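Side-chain contact in protein with a SET domain within carboxy region (Cryptosporidium parvum, PDB 4LDG), which probably acts, through this carboxy-terminal part with its SET domain, as a histone H4 lysine methyltransferase of the SET8 kind: residues 34-39 against 107-112. Sequence-based numbering, arbitrary orientation.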
loop_
_atom_site.group_PDB
_atom_site.type_symbol
_atom_site.label_atom_id
_atom_site.label_comp_id
_atom_site.label_asym_id
_atom_site.label_seq_id
_atom_site.Cartn_x
_atom_site.Cartn_y
_atom_site.Cartn_z
ATOM N N PHE A 34 11.783 0.956 15.889
ATOM C CA PHE A 34 12.733 0.002 15.264
ATOM C C PHE A 34 13.918 -0.294 16.191
ATOM O O PHE A 34 14.336 -1.444 16.344
ATOM C CB PHE A 34 13.247 0.500 13.898
ATOM C CG PHE A 34 12.168 0.633 12.837
ATOM C CD1 PHE A 34 11.158 -0.313 12.712
ATOM C CD2 PHE A 34 12.172 1.710 11.959
ATOM C CE1 PHE A 34 10.157 -0.171 11.755
ATOM C CE2 PHE A 34 11.182 1.854 11.001
ATOM C CZ PHE A 34 10.174 0.912 10.890
ATOM N N GLU A 35 14.448 0.743 16.825
ATOM C CA GLU A 35 15.617 0.573 17.689
ATOM C C GLU A 35 15.279 -0.224 18.942
ATOM O O GLU A 35 15.982 -1.164 19.266
ATOM C CB GLU A 35 16.254 1.918 18.029
ATOM C CG GLU A 35 17.256 2.342 16.963
ATOM C CD GLU A 35 17.860 3.716 17.195
ATOM O OE1 GLU A 35 17.494 4.387 18.193
ATOM O OE2 GLU A 35 18.702 4.123 16.357
ATOM N N ARG A 36 14.179 0.115 19.608
ATOM C CA ARG A 36 13.705 -0.691 20.739
ATOM C C ARG A 36 13.510 -2.161 20.399
ATOM O O ARG A 36 13.750 -3.011 21.245
ATOM C CB ARG A 36 12.406 -0.143 21.316
ATOM C CG ARG A 36 12.625 0.751 22.519
ATOM C CD ARG A 36 11.313 1.207 23.127
ATOM N NE ARG A 36 10.542 2.012 22.179
ATOM C CZ ARG A 36 9.867 3.121 22.482
ATOM N NH1 ARG A 36 9.839 3.606 23.724
ATOM N NH2 ARG A 36 9.209 3.754 21.517
ATOM N N ASN A 37 13.081 -2.466 19.175
ATOM C CA ASN A 37 12.798 -3.857 18.789
ATOM C C ASN A 37 13.892 -4.555 17.982
ATOM O O ASN A 37 13.657 -5.632 17.446
ATOM C CB ASN A 37 11.468 -3.926 18.047
ATOM C CG ASN A 37 10.288 -3.883 18.990
ATOM O OD1 ASN A 37 9.968 -4.881 19.629
ATOM N ND2 ASN A 37 9.636 -2.734 19.085
ATOM N N GLY A 38 15.079 -3.956 17.921
ATOM C CA GLY A 38 16.202 -4.506 17.151
ATOM C C GLY A 38 15.914 -4.747 15.678
ATOM O O GLY A 38 16.447 -5.677 15.083
ATOM N N ILE A 39 15.063 -3.914 15.085
ATOM C CA ILE A 39 14.676 -4.079 13.687
ATOM C C ILE A 39 15.551 -3.206 12.787
ATOM O O ILE A 39 15.643 -2.006 12.995
ATOM C CB ILE A 39 13.179 -3.715 13.472
ATOM C CG1 ILE A 39 12.276 -4.572 14.380
ATOM C CG2 ILE A 39 12.788 -3.872 12.007
ATOM C CD1 ILE A 39 10.829 -4.110 14.414
ATOM N N MET A 107 -0.309 1.354 17.954
ATOM C CA MET A 107 -1.046 2.564 17.607
ATOM C C MET A 107 -0.246 3.854 17.812
ATOM O O MET A 107 -0.632 4.909 17.313
ATOM C CB MET A 107 -2.355 2.617 18.403
ATOM C CG MET A 107 -3.615 2.298 17.587
ATOM S SD MET A 107 -3.855 0.577 17.103
ATOM C CE MET A 107 -5.033 0.036 18.318
ATOM N N ASN A 108 0.873 3.775 18.522
ATOM C CA ASN A 108 1.700 4.949 18.754
ATOM C C ASN A 108 2.558 5.206 17.513
ATOM O O ASN A 108 2.654 6.340 17.039
ATOM C CB ASN A 108 2.543 4.817 20.036
ATOM C CG ASN A 108 1.687 4.520 21.264
ATOM O OD1 ASN A 108 0.718 5.233 21.550
ATOM N ND2 ASN A 108 2.016 3.445 21.976
ATOM N N TYR A 109 3.130 4.150 16.948
ATOM C CA TYR A 109 4.009 4.297 15.790
ATOM C C TYR A 109 3.387 3.933 14.432
ATOM O O TYR A 109 3.996 4.174 13.399
ATOM C CB TYR A 109 5.299 3.510 16.040
ATOM C CG TYR A 109 6.106 4.088 17.194
ATOM C CD1 TYR A 109 6.978 5.133 16.980
ATOM C CD2 TYR A 109 5.973 3.602 18.491
ATOM C CE1 TYR A 109 7.699 5.694 18.016
ATOM C CE2 TYR A 109 6.694 4.150 19.537
ATOM C CZ TYR A 109 7.553 5.202 19.288
ATOM O OH TYR A 109 8.288 5.765 20.294
ATOM N N LYS A 110 2.179 3.368 14.441
ATOM C CA LYS A 110 1.453 2.927 13.239
ATOM C C LYS A 110 2.252 1.874 12.455
ATOM O O LYS A 110 2.546 2.037 11.266
ATOM C CB LYS A 110 1.077 4.126 12.356
ATOM C CG LYS A 110 0.390 5.279 13.096
ATOM C CD LYS A 110 -1.129 5.295 12.941
ATOM C CE LYS A 110 -1.680 6.723 12.831
ATOM N NZ LYS A 110 -1.269 7.388 11.548
ATOM N N VAL A 111 2.636 0.812 13.159
ATOM C CA VAL A 111 3.346 -0.296 12.569
ATOM C C VAL A 111 2.635 -1.562 12.906
ATOM O O VAL A 111 1.958 -1.660 13.934
ATOM C CB VAL A 111 4.798 -0.446 13.065
ATOM C CG1 VAL A 111 5.653 0.680 12.526
ATOM C CG2 VAL A 111 4.867 -0.482 14.586
ATOM N N ILE A 112 2.817 -2.539 12.035
ATOM C CA ILE A 112 2.339 -3.875 12.266
ATOM C C ILE A 112 3.432 -4.550 13.090
ATOM O O ILE A 112 4.506 -4.855 12.575
ATOM C CB ILE A 112 2.061 -4.627 10.970
ATOM C CG1 ILE A 112 1.021 -3.892 10.156
ATOM C CG2 ILE A 112 1.531 -6.029 11.278
ATOM C CD1 ILE A 112 0.707 -4.613 8.842
#
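R36 and Y109 join the end of a helix to a beta hairpin at the protein surface. R36 closes helix 15-36, which ends in a Schellman motif. G38, with positive phi, is its C-prime residue: I39 N bonds to F34 O at 2.9 Å and G38 N to E35 O at 3.2 Å. Y109 lies in the turn between strands 105-106 and 111-112, where K110 and V111 form a G1 beta bulge opposite D106.

One guanidinium nitrogen does the touching. R36 NH2 lies 2.5 Å from Y109 OH, short for a hydrogen bond. With an N-H...O angle of 118° the bond is weak and its exact geometry doubtful. Y109 OH sits at the edge of the guanidinium, near its plane. The ring and guanidinium planes are 74° apart, so the two groups do not stack. The R36 chain bends at chi3 (-62°), which turns its NH2 end to the hydroxyl.

D106 OD2 accepts bonds from the backbone N of N108 and of Y109, which probably helps hold the turn that carries Y109. Y109 also touches P32 and V111 touches Y33, so the hairpin rests against the last turns of helix 15-36.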